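Adenylation domain (Streptomyces sp., PDB 5N9X) is an adenylation domain of the AMP-binding enzyme family, captured with adenosine-5'-triphosphate and threonine bound in adjoining pockets. Local coordinates at residues F211-S214 against V215-I218; L254-T257 against P258-G262; P178-H181 against G182-T185; G17-L20 against V21-F24; L187-A190 against C191-L194. One frame throughout, in Å; residues are numbered along the deposited sequence.

Overall arrangement
All five contacts are local, and four of them start a helix while contact 5 ends one. Contact 1 is fully buried near the centre of the chain and lines the threonine pocket with aromatic rings and a carboxylate. Contact 2, also buried, joins a strand to helix 258-271 and touches contact 1 through Asn255. Contacts 3 and 5 sit at the two ends of helix 181-191; the first is built on amide and backbone bonds, the second frays into a loop at the surface. Contact 4, farther out near the modelled N-terminus, uses a capping box and meets contact 3 through Thr185 and His181.

Contact 1 (F211-S214 against V215-I218). With THR (threonine), chain C.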
loop_
_atom_site.group_PDB
_atom_site.type_symbol
_atom_site.label_atom_id
_atom_site.label_comp_id
_atom_site.label_asym_id
_atom_site.label_seq_id
_atom_site.Cartn_x
_atom_site.Cartn_y
_atom_site.Cartn_z
ATOM N N PHE A 211 4.391 -2.812 -4.007
ATOM C CA PHE A 211 3.290 -2.326 -3.169
ATOM C C PHE A 211 2.771 -1.007 -3.760
ATOM O O PHE A 211 3.552 -0.087 -4.041
ATOM C CB PHE A 211 3.773 -2.171 -1.723
ATOM C CG PHE A 211 2.735 -1.664 -0.777
ATOM C CD1 PHE A 211 1.404 -2.057 -0.892
ATOM C CD2 PHE A 211 3.108 -0.847 0.292
ATOM C CE1 PHE A 211 0.447 -1.597 0.005
ATOM C CE2 PHE A 211 2.173 -0.395 1.197
ATOM C CZ PHE A 211 0.833 -0.763 1.057
ATOM N N ASP A 212 1.466 -0.919 -3.985
ATOM C CA ASP A 212 0.962 0.161 -4.813
ATOM C C ASP A 212 1.085 1.563 -4.148
ATOM O O ASP A 212 0.884 2.587 -4.792
ATOM C CB ASP A 212 -0.473 -0.165 -5.268
ATOM C CG ASP A 212 -1.528 0.137 -4.220
ATOM O OD1 ASP A 212 -1.212 0.309 -3.018
ATOM O OD2 ASP A 212 -2.706 0.216 -4.628
ATOM N N PHE A 213 1.493 1.595 -2.886
ATOM C CA PHE A 213 1.726 2.840 -2.162
ATOM C C PHE A 213 2.966 3.556 -2.761
ATOM O O PHE A 213 3.109 4.776 -2.658
ATOM C CB PHE A 213 1.833 2.496 -0.651
ATOM C CG PHE A 213 1.469 3.627 0.284
ATOM C CD1 PHE A 213 0.890 4.777 -0.212
ATOM C CD2 PHE A 213 1.483 3.438 1.675
ATOM C CE1 PHE A 213 0.495 5.798 0.629
ATOM C CE2 PHE A 213 1.044 4.462 2.556
ATOM C CZ PHE A 213 0.561 5.644 2.025
ATOM N N SER A 214 3.821 2.786 -3.433
ATOM C CA SER A 214 4.982 3.325 -4.162
ATOM C C SER A 214 4.608 4.082 -5.429
ATOM O O SER A 214 5.317 4.973 -5.852
ATOM C CB SER A 214 5.956 2.196 -4.526
ATOM O OG SER A 214 5.436 1.365 -5.560
ATOM N N VAL A 215 3.493 3.696 -6.042
ATOM C CA VAL A 215 2.893 4.436 -7.166
ATOM C C VAL A 215 2.523 5.863 -6.798
ATOM O O VAL A 215 2.789 6.806 -7.522
ATOM C CB VAL A 215 1.640 3.731 -7.667
ATOM C CG1 VAL A 215 1.039 4.445 -8.879
ATOM C CG2 VAL A 215 1.977 2.287 -8.005
ATOM N N TRP A 216 1.897 5.998 -5.647
ATOM C CA TRP A 216 1.578 7.297 -5.115
ATOM C C TRP A 216 2.856 8.075 -4.854
ATOM O O TRP A 216 2.959 9.254 -5.174
ATOM C CB TRP A 216 0.749 7.112 -3.859
ATOM C CG TRP A 216 0.545 8.273 -2.993
ATOM C CD1 TRP A 216 1.084 8.458 -1.769
ATOM C CD2 TRP A 216 -0.314 9.399 -3.234
ATOM N NE1 TRP A 216 0.636 9.633 -1.224
ATOM C CE2 TRP A 216 -0.232 10.232 -2.100
ATOM C CE3 TRP A 216 -1.142 9.786 -4.301
ATOM C CZ2 TRP A 216 -0.948 11.451 -1.999
ATOM C CZ3 TRP A 216 -1.844 10.990 -4.202
ATOM C CH2 TRP A 216 -1.741 11.809 -3.059
ATOM N N GLU A 217 3.830 7.387 -4.278
ATOM C CA GLU A 217 5.070 8.025 -3.903
ATOM C C GLU A 217 5.836 8.476 -5.155
ATOM O O GLU A 217 6.213 9.635 -5.267
ATOM C CB GLU A 217 5.928 7.084 -3.038
ATOM C CG GLU A 217 5.406 6.892 -1.613
ATOM C CD GLU A 217 6.206 5.854 -0.798
ATOM O OE1 GLU A 217 6.806 4.928 -1.390
ATOM O OE2 GLU A 217 6.224 5.961 0.447
ATOM N N ILE A 218 6.059 7.561 -6.083
ATOM C CA ILE A 218 6.803 7.871 -7.307
ATOM C C ILE A 218 6.146 8.981 -8.138
ATOM O O ILE A 218 6.797 9.974 -8.522
ATOM C CB ILE A 218 6.951 6.609 -8.212
ATOM C CG1 ILE A 218 7.905 5.585 -7.586
ATOM C CG2 ILE A 218 7.371 6.991 -9.621
ATOM C CD1 ILE A 218 7.582 4.092 -7.969
HETATM N N THR C . -3.294 0.708 -1.425
HETATM C CA THR C . -2.541 0.436 -0.192
HETATM C C THR C . -3.095 -0.839 0.378
HETATM O O THR C . -2.619 -1.495 1.325
HETATM C CB THR C . -2.674 1.558 0.864
HETATM O OG1 THR C . -4.063 1.907 1.038
HETATM C CG2 THR C . -1.870 2.782 0.443
HETATM O OXT THR C . -4.127 -1.174 -0.187
#
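Phe211 meets the bound threonine at the edge of its ring, where the ligand's O lies near the ring plane, 3.3 Å from CE1. Next, Asp212 turns its carboxylate to the same ligand: OD1 accepts from the threonine N at 2.7 Å, an apt place for an acid facing an amino group. OD2 takes a weak bond from Val318 N. Phe213 offers a ring face, with the ligand's methyl CG2 about 3.4 Å above its centre in a CH-pi arrangement. On its other flank Phe213 runs alongside Trp216, the planes 26° apart but slid so far that the rings barely overlap; CE1 touches Trp216 CD1 at 3.6 Å. Phe213 O accepts from Glu217 N at 3.2 Å, an i to i+4 helical bond. Ser214 folds back at chi1 72°, and its hydroxyl is short enough for OG to reach Phe211 O at 2.8 Å as a second donor beside Ser214 N, the two arriving from opposite faces of that carbonyl. Ser214 O receives Ile218 N. Lys515 NZ and Val318 O add further bonds to the ligand. The setting is the turn into helix 213-222; the aspartate on the amino group is the feature characteristic of adenylation-domain ligand pockets.

Contact 2 (L254-T257 against P258-G262)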
loop_
_atom_site.group_PDB
_atom_site.type_symbol
_atom_site.label_atom_id
_atom_site.label_comp_id
_atom_site.label_asym_id
_atom_site.label_seq_id
_atom_site.Cartn_x
_atom_site.Cartn_y
_atom_site.Cartn_z
ATOM N N LEU A 254 5.695 12.667 3.487
ATOM C CA LEU A 254 6.041 11.340 3.971
ATOM C C LEU A 254 4.797 10.432 3.979
ATOM O O LEU A 254 3.740 10.804 4.512
ATOM C CB LEU A 254 6.696 11.434 5.365
ATOM C CG LEU A 254 6.897 10.094 6.093
ATOM C CD1 LEU A 254 7.890 9.230 5.374
ATOM C CD2 LEU A 254 7.389 10.334 7.493
ATOM N N ASN A 255 4.933 9.259 3.354
ATOM C CA ASN A 255 3.907 8.195 3.356
ATOM C C ASN A 255 4.287 7.012 4.240
ATOM O O ASN A 255 5.362 6.451 4.119
ATOM C CB ASN A 255 3.649 7.690 1.931
ATOM C CG ASN A 255 2.944 8.712 1.071
ATOM O OD1 ASN A 255 1.716 8.812 1.102
ATOM N ND2 ASN A 255 3.710 9.471 0.295
ATOM N N GLN A 256 3.381 6.622 5.120
ATOM C CA GLN A 256 3.668 5.597 6.121
ATOM C C GLN A 256 2.452 4.712 6.346
ATOM O O GLN A 256 1.322 5.169 6.298
ATOM C CB GLN A 256 4.084 6.245 7.452
ATOM C CG GLN A 256 5.449 6.920 7.504
ATOM C CD GLN A 256 6.585 5.927 7.686
ATOM O OE1 GLN A 256 7.002 5.646 8.813
ATOM N NE2 GLN A 256 7.089 5.387 6.578
ATOM N N THR A 257 2.670 3.435 6.608
ATOM C CA THR A 257 1.610 2.678 7.239
ATOM C C THR A 257 1.583 3.087 8.701
ATOM O O THR A 257 2.553 3.633 9.203
ATOM C CB THR A 257 1.807 1.196 7.100
ATOM O OG1 THR A 257 3.024 0.852 7.750
ATOM C CG2 THR A 257 1.858 0.819 5.625
ATOM N N PRO A 258 0.452 2.861 9.378
ATOM C CA PRO A 258 0.468 3.192 10.805
ATOM C C PRO A 258 1.550 2.428 11.582
ATOM O O PRO A 258 2.202 3.054 12.414
ATOM C CB PRO A 258 -0.952 2.827 11.258
ATOM C CG PRO A 258 -1.794 3.107 10.008
ATOM C CD PRO A 258 -0.910 2.617 8.872
ATOM N N THR A 259 1.774 1.154 11.295
ATOM C CA THR A 259 2.841 0.386 11.942
ATOM C C THR A 259 4.211 1.042 11.774
ATOM O O THR A 259 4.974 1.177 12.737
ATOM C CB THR A 259 2.908 -1.054 11.374
ATOM O OG1 THR A 259 1.652 -1.695 11.598
ATOM C CG2 THR A 259 4.036 -1.872 12.021
ATOM N N ALA A 260 4.511 1.458 10.547
ATOM C CA ALA A 260 5.769 2.117 10.227
ATOM C C ALA A 260 5.909 3.457 10.956
ATOM O O ALA A 260 6.986 3.782 11.468
ATOM C CB ALA A 260 5.884 2.314 8.714
ATOM N N PHE A 261 4.819 4.224 10.985
ATOM C CA PHE A 261 4.782 5.529 11.630
ATOM C C PHE A 261 4.920 5.440 13.167
ATOM O O PHE A 261 5.541 6.289 13.782
ATOM C CB PHE A 261 3.484 6.261 11.248
ATOM C CG PHE A 261 3.262 7.543 11.994
ATOM C CD1 PHE A 261 3.857 8.727 11.559
ATOM C CD2 PHE A 261 2.446 7.575 13.124
ATOM C CE1 PHE A 261 3.663 9.928 12.243
ATOM C CE2 PHE A 261 2.249 8.757 13.819
ATOM C CZ PHE A 261 2.868 9.949 13.373
ATOM N N GLY A 262 4.330 4.423 13.788
ATOM C CA GLY A 262 4.486 4.262 15.221
ATOM C C GLY A 262 5.961 4.112 15.569
ATOM O O GLY A 262 6.480 4.770 16.464
#
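Thr257 caps the helix that begins at Pro258: its OG1 accepts from Ala260 N at 3.2 Å, while its backbone O accepts from Phe261 N at 2.9 Å, almost in line with the carbonyl. With chi1 at 62°, OG1 sits between the backbone N and the carbonyl carbon of Thr257, facing the first turn. Threonine is a common N-cap because its short hydroxyl can replace the missing helical acceptor. First-turn N-H groups lack an acceptor within the helix, so proline, which has no N-H, loses nothing at the next position. One residue back, Gln256 bends at chi2 so that its amide packs against Ala260; OE1 lies 3.2 Å from Ala260 O, acceptor facing acceptor, and Phe261 N stands at a poor angle, so neither gives it a bond. One N-H of NE2 is used within the strand, donating to Asn255 O at 3.2 Å in the amide plane. Nearer the backbone, Gln256 CB packs on Phe261 CB at 3.8 Å. Thr259 sends its hydroxyl to Glu286. The turn joins strand 253-256, paired with parallel strand 280-284, to helix 258-271 of one beta-alpha-beta unit; there Phe261 meets Phe283 edge-to-face, and Asn255 touches helix 213-222.

Contact 3 (P178-H181 against G182-T185)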
loop_
_atom_site.group_PDB
_atom_site.type_symbol
_atom_site.label_atom_id
_atom_site.label_comp_id
_atom_site.label_asym_id
_atom_site.label_seq_id
_atom_site.Cartn_x
_atom_site.Cartn_y
_atom_site.Cartn_z
ATOM N N PRO A 178 -4.573 -5.529 -12.314
ATOM C CA PRO A 178 -4.024 -4.628 -13.337
ATOM C C PRO A 178 -4.634 -3.237 -13.249
ATOM O O PRO A 178 -5.856 -3.082 -13.320
ATOM C CB PRO A 178 -4.397 -5.316 -14.654
ATOM C CG PRO A 178 -5.659 -6.074 -14.318
ATOM C CD PRO A 178 -5.620 -6.420 -12.849
ATOM N N VAL A 179 -3.783 -2.229 -13.104
ATOM C CA VAL A 179 -4.249 -0.848 -12.964
ATOM C C VAL A 179 -3.874 -0.038 -14.194
ATOM O O VAL A 179 -2.689 0.021 -14.568
ATOM C CB VAL A 179 -3.663 -0.195 -11.699
ATOM C CG1 VAL A 179 -4.026 1.279 -11.607
ATOM C CG2 VAL A 179 -4.125 -0.959 -10.478
ATOM N N ARG A 180 -4.876 0.573 -14.822
ATOM C CA ARG A 180 -4.663 1.368 -16.045
ATOM C C ARG A 180 -4.154 2.808 -15.832
ATOM O O ARG A 180 -4.342 3.395 -14.770
ATOM C CB ARG A 180 -5.961 1.417 -16.849
ATOM C CG ARG A 180 -6.318 0.088 -17.474
ATOM C CD ARG A 180 -7.818 -0.108 -17.541
ATOM N NE ARG A 180 -8.185 -0.958 -18.679
ATOM C CZ ARG A 180 -9.310 -0.828 -19.383
ATOM N NH1 ARG A 180 -10.200 0.103 -19.055
ATOM N NH2 ARG A 180 -9.549 -1.632 -20.415
ATOM N N HIS A 181 -3.502 3.349 -16.858
ATOM C CA HIS A 181 -3.007 4.722 -16.867
ATOM C C HIS A 181 -4.082 5.706 -16.418
ATOM O O HIS A 181 -3.846 6.517 -15.528
ATOM C CB HIS A 181 -2.491 5.086 -18.271
ATOM C CG HIS A 181 -1.103 4.595 -18.548
ATOM N ND1 HIS A 181 0.029 5.265 -18.120
ATOM C CD2 HIS A 181 -0.663 3.501 -19.216
ATOM C CE1 HIS A 181 1.102 4.595 -18.502
ATOM N NE2 HIS A 181 0.712 3.519 -19.166
ATOM N N GLY A 182 -5.259 5.627 -17.031
ATOM C CA GLY A 182 -6.409 6.418 -16.631
ATOM C C GLY A 182 -6.871 6.198 -15.204
ATOM O O GLY A 182 -7.396 7.119 -14.568
ATOM N N ASN A 183 -6.695 4.992 -14.674
ATOM C CA ASN A 183 -6.951 4.811 -13.247
ATOM C C ASN A 183 -5.997 5.699 -12.432
ATOM O O ASN A 183 -6.452 6.524 -11.630
ATOM C CB ASN A 183 -6.802 3.352 -12.797
ATOM C CG ASN A 183 -7.798 2.394 -13.462
ATOM O OD1 ASN A 183 -7.430 1.291 -13.797
ATOM N ND2 ASN A 183 -9.060 2.800 -13.593
ATOM N N VAL A 184 -4.685 5.554 -12.648
ATOM C CA VAL A 184 -3.742 6.381 -11.904
ATOM C C VAL A 184 -3.896 7.890 -12.135
ATOM O O VAL A 184 -3.823 8.671 -11.176
ATOM C CB VAL A 184 -2.260 6.045 -12.195
ATOM C CG1 VAL A 184 -1.406 6.629 -11.082
ATOM C CG2 VAL A 184 -2.032 4.561 -12.260
ATOM N N THR A 185 -4.085 8.311 -13.389
ATOM C CA THR A 185 -4.243 9.738 -13.638
ATOM C C THR A 185 -5.532 10.237 -12.967
ATOM O O THR A 185 -5.545 11.349 -12.439
ATOM C CB THR A 185 -4.168 10.106 -15.179
ATOM O OG1 THR A 185 -5.164 9.412 -15.941
ATOM C CG2 THR A 185 -2.778 9.789 -15.738
HETATM O O HOH W 1 -7.906 -1.401 -14.533
#
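Asn183 reaches back to Arg180, the last residue of strand 175-180 and the N-cap of the helix that follows, so the contact is a strand-to-helix turn with its opening carbonyl supplied by the cap residue. Gly182 comes first, without a side chain, and its backbone is hydrogen-bonded to Pro158. Asn183 then does most of the work. Its CG lies anti to its own carbonyl carbon (chi1 -63°), which carries the amide back across the turn until OD1 accepts from Arg180 N at 2.8 Å. The donor stands about 28° out of the plane of that side-chain carbonyl. A water bridges the same OD1, also at 2.8 Å, to Pro178 O, so the amide oxygen has two donors, while ND2 is bonded to Pro369 O. Asparagine suits the place because one flat group can accept for the strand end and donate to a loop. Arg180 itself runs out to a salt bridge with Glu373. Val184 N follows with a bond of 3.0 Å to Arg180 O, and its branch CG2 meets Val179 CG1 at 3.9 Å, the two side chains crossing at about a right angle. Thr185 closes the turn: its hydroxyl bonds Ala18 O, and its N donates nearly straight to His181 O at 2.8 Å.

Contact 4 (G17-L20 against V21-F24); sequences GATL and VDLF
Asp22 and Thr19 form a capping box at the start of helix 20-30, each side chain taking the backbone N-H of the other residue. A chi1 of -68° swings the Asp22 side chain to the side of its own backbone N, back toward the cap. Its CB lies 3.4 Å from Thr19 O. One atom on, CG is 3.3 Å from Thr19 OG1, so the carboxylate leans over the hydroxyl. At the tip, OD2 accepts from Thr19 N at 3.1 Å; the donor comes on the anti side, 33° out of the carboxylate plane. OD1 is reached, weakly, by a water that lies only 2.6 Å from Thr19 OG1. That hydroxyl accepts from Asp22 N at 3.1 Å, the reciprocal half of the box. A hydroxyl at the cap and an acid three residues later thus serve backbone donors that the helix start would otherwise leave without a helical acceptor. Beside the box, Leu20 CD2 touches Leu23 CD1 at 3.9 Å. These leucines face helix 181-191, packing on Val184 and Thr185, and His181 accepts from Leu20 N. Phe24 reaches Tyr46 and Leu49 of helix 46-62, and shares Trp219 of helix 213-222 with Leu20.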
loop_
_atom_site.group_PDB
_atom_site.type_symbol
_atom_site.label_atom_id
_atom_site.label_comp_id
_atom_site.label_asym_id
_atom_site.label_seq_id
_atom_site.Cartn_x
_atom_site.Cartn_y
_atom_site.Cartn_z
ATOM N N GLY A 17 -2.450 15.115 -18.211
ATOM C CA GLY A 17 -2.911 14.397 -19.389
ATOM C C GLY A 17 -3.546 13.039 -19.131
ATOM O O GLY A 17 -3.867 12.678 -18.004
ATOM N N ALA A 18 -3.708 12.272 -20.198
ATOM C CA ALA A 18 -4.412 11.005 -20.139
ATOM C C ALA A 18 -3.605 9.894 -19.455
ATOM O O ALA A 18 -4.172 9.030 -18.787
ATOM C CB ALA A 18 -4.806 10.583 -21.551
ATOM N N THR A 19 -2.286 9.910 -19.621
ATOM C CA THR A 19 -1.474 8.794 -19.149
ATOM C C THR A 19 -0.345 9.232 -18.196
ATOM O O THR A 19 -0.094 10.427 -18.016
ATOM C CB THR A 19 -0.872 8.033 -20.354
ATOM O OG1 THR A 19 0.187 8.811 -20.919
ATOM C CG2 THR A 19 -1.930 7.814 -21.416
ATOM N N LEU A 20 0.328 8.255 -17.595
ATOM C CA LEU A 20 1.482 8.521 -16.741
ATOM C C LEU A 20 2.685 9.010 -17.584
ATOM O O LEU A 20 3.459 9.872 -17.172
ATOM C CB LEU A 20 1.837 7.259 -15.932
ATOM C CG LEU A 20 0.769 6.802 -14.918
ATOM C CD1 LEU A 20 1.083 5.428 -14.308
ATOM C CD2 LEU A 20 0.550 7.840 -13.811
ATOM N N VAL A 21 2.807 8.465 -18.778
ATOM C CA VAL A 21 3.813 8.897 -19.737
ATOM C C VAL A 21 3.648 10.410 -20.009
ATOM O O VAL A 21 4.613 11.157 -19.959
ATOM C CB VAL A 21 3.695 8.060 -21.044
ATOM C CG1 VAL A 21 4.429 8.709 -22.200
ATOM C CG2 VAL A 21 4.153 6.613 -20.811
ATOM N N ASP A 22 2.410 10.843 -20.258
ATOM C CA ASP A 22 2.096 12.246 -20.469
ATOM C C ASP A 22 2.539 13.078 -19.266
ATOM O O ASP A 22 3.195 14.119 -19.423
ATOM C CB ASP A 22 0.589 12.462 -20.694
ATOM C CG ASP A 22 0.069 11.880 -22.018
ATOM O OD1 ASP A 22 0.813 11.860 -23.030
ATOM O OD2 ASP A 22 -1.124 11.474 -22.032
ATOM N N LEU A 23 2.171 12.627 -18.066
ATOM C CA LEU A 23 2.509 13.347 -16.839
ATOM C C LEU A 23 4.003 13.549 -16.678
ATOM O O LEU A 23 4.451 14.660 -16.388
ATOM C CB LEU A 23 1.950 12.644 -15.588
ATOM C CG LEU A 23 0.423 12.449 -15.484
ATOM C CD1 LEU A 23 0.053 11.726 -14.180
ATOM C CD2 LEU A 23 -0.413 13.726 -15.664
ATOM N N PHE A 24 4.771 12.487 -16.863
ATOM C CA PHE A 24 6.216 12.609 -16.801
ATOM C C PHE A 24 6.762 13.519 -17.915
ATOM O O PHE A 24 7.712 14.271 -17.694
ATOM C CB PHE A 24 6.898 11.250 -16.899
ATOM C CG PHE A 24 8.394 11.326 -16.771
ATOM C CD1 PHE A 24 8.974 11.972 -15.688
ATOM C CD2 PHE A 24 9.218 10.759 -17.718
ATOM C CE1 PHE A 24 10.350 12.045 -15.556
ATOM C CE2 PHE A 24 10.599 10.841 -17.601
ATOM C CZ PHE A 24 11.164 11.484 -16.516
HETATM O O HOH W 2 0.431 8.422 -23.434
#

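Contact 5 (L187-A190 against C191-L194)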
loop_
_atom_site.group_PDB
_atom_site.type_symbol
_atom_site.label_atom_id
_atom_site.label_comp_id
_atom_site.label_asym_id
_atom_site.label_seq_id
_atom_site.Cartn_x
_atom_site.Cartn_y
_atom_site.Cartn_z
ATOM N N LEU A 187 -6.544 9.180 -10.099
ATOM C CA LEU A 187 -6.125 9.329 -8.699
ATOM C C LEU A 187 -5.603 10.756 -8.404
ATOM O O LEU A 187 -6.107 11.455 -7.518
ATOM C CB LEU A 187 -5.050 8.286 -8.339
ATOM C CG LEU A 187 -4.408 8.504 -6.951
ATOM C CD1 LEU A 187 -5.440 8.385 -5.840
ATOM C CD2 LEU A 187 -3.239 7.596 -6.684
ATOM N N PHE A 188 -4.613 11.191 -9.176
ATOM C CA PHE A 188 -3.994 12.500 -8.951
ATOM C C PHE A 188 -4.922 13.642 -9.280
ATOM O O PHE A 188 -4.865 14.666 -8.614
ATOM C CB PHE A 188 -2.664 12.614 -9.721
ATOM C CG PHE A 188 -1.565 11.806 -9.091
ATOM C CD1 PHE A 188 -0.787 12.344 -8.065
ATOM C CD2 PHE A 188 -1.372 10.467 -9.455
ATOM C CE1 PHE A 188 0.198 11.583 -7.457
ATOM C CE2 PHE A 188 -0.394 9.702 -8.848
ATOM C CZ PHE A 188 0.388 10.256 -7.844
ATOM N N GLU A 189 -5.803 13.484 -10.264
ATOM C CA GLU A 189 -6.836 14.509 -10.417
ATOM C C GLU A 189 -7.769 14.574 -9.183
ATOM O O GLU A 189 -8.063 15.659 -8.698
ATOM C CB GLU A 189 -7.645 14.314 -11.704
ATOM C CG GLU A 189 -8.226 15.633 -12.260
ATOM C CD GLU A 189 -7.144 16.630 -12.745
ATOM O OE1 GLU A 189 -6.277 16.226 -13.552
ATOM O OE2 GLU A 189 -7.164 17.818 -12.313
ATOM N N ALA A 190 -8.199 13.434 -8.653
ATOM C CA ALA A 190 -9.076 13.446 -7.478
ATOM C C ALA A 190 -8.441 14.182 -6.281
ATOM O O ALA A 190 -9.148 14.773 -5.449
ATOM C CB ALA A 190 -9.446 12.026 -7.077
ATOM N N CYS A 191 -7.110 14.133 -6.211
ATOM C CA CYS A 191 -6.350 14.635 -5.073
ATOM C C CYS A 191 -5.847 16.069 -5.250
ATOM O O CYS A 191 -5.325 16.676 -4.318
ATOM C CB CYS A 191 -5.161 13.723 -4.826
ATOM S SG CYS A 191 -5.587 12.176 -4.082
ATOM N N SER A 192 -5.996 16.579 -6.465
ATOM C CA SER A 192 -5.489 17.882 -6.882
ATOM C C SER A 192 -5.880 19.044 -5.959
ATOM O O SER A 192 -5.095 19.968 -5.754
ATOM C CB SER A 192 -5.979 18.172 -8.294
ATOM O OG SER A 192 -7.257 18.782 -8.237
ATOM N N ARG A 193 -7.095 18.989 -5.417
ATOM C CA ARG A 193 -7.596 20.049 -4.547
ATOM C C ARG A 193 -7.525 19.759 -3.043
ATOM O O ARG A 193 -7.563 20.686 -2.234
ATOM C CB ARG A 193 -9.038 20.400 -4.932
ATOM C CG ARG A 193 -9.122 21.378 -6.090
ATOM C CD ARG A 193 -10.546 21.586 -6.575
ATOM N NE ARG A 193 -10.638 22.639 -7.589
ATOM C CZ ARG A 193 -11.546 22.664 -8.568
ATOM N NH1 ARG A 193 -12.438 21.686 -8.676
ATOM N NH2 ARG A 193 -11.564 23.661 -9.444
ATOM N N LEU A 194 -7.426 18.496 -2.652
ATOM C CA LEU A 194 -7.331 18.188 -1.227
ATOM C C LEU A 194 -5.906 18.319 -0.679
ATOM O O LEU A 194 -5.697 18.564 0.507
ATOM C CB LEU A 194 -7.867 16.785 -0.944
ATOM C CG LEU A 194 -9.377 16.603 -1.139
ATOM C CD1 LEU A 194 -9.724 15.130 -1.387
ATOM C CD2 LEU A 194 -10.151 17.143 0.052
HETATM O O HOH W 3 -9.367 17.092 -4.709
#
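Cys191 and Leu187 lie on one flank of the last turn of helix 181-191, their ends drawn together until Leu187 CD1 is 4.2 Å from Cys191 SG. The leucine starts out opposite its backbone N (chi1 172°), whereas the cysteine sulfur stays beside its own (chi1 -74°); with these torsions the two tips converge on the buried side. Apolar leucine and small cysteine both suit a buried place against the Trp216 indole. Ser192 stands on the exposed flank. There its CB is directed at the preceding turn, 3.3 Å from Glu189 O, and its OG gives that carbonyl a weak bond; serine suits this exposed end because its short hydroxyl can turn back so. Ser192 N also donates to Glu189 O, at 3.2 Å, from high above the carbonyl plane, 68° out of it: an i to i+3 bond, consistent with the regular helix running out here. Fraying shows at Cys191 N as well, which divides itself between weak bonds to Leu187 O and Phe188 O. Beyond it, Leu194 CD1 swings back to 4.1 Å from Ala190 O. Across the buried flank runs helix 213-222: the Phe188 and Trp216 rings meet with planes about 20° apart, Leu187 and Cys191 touch the same indole, and Trp219 also meets Phe188. Leu341 and Gln370, both in loops, meet Leu187 and Ala190, and the chain then leaves toward strand 202-205.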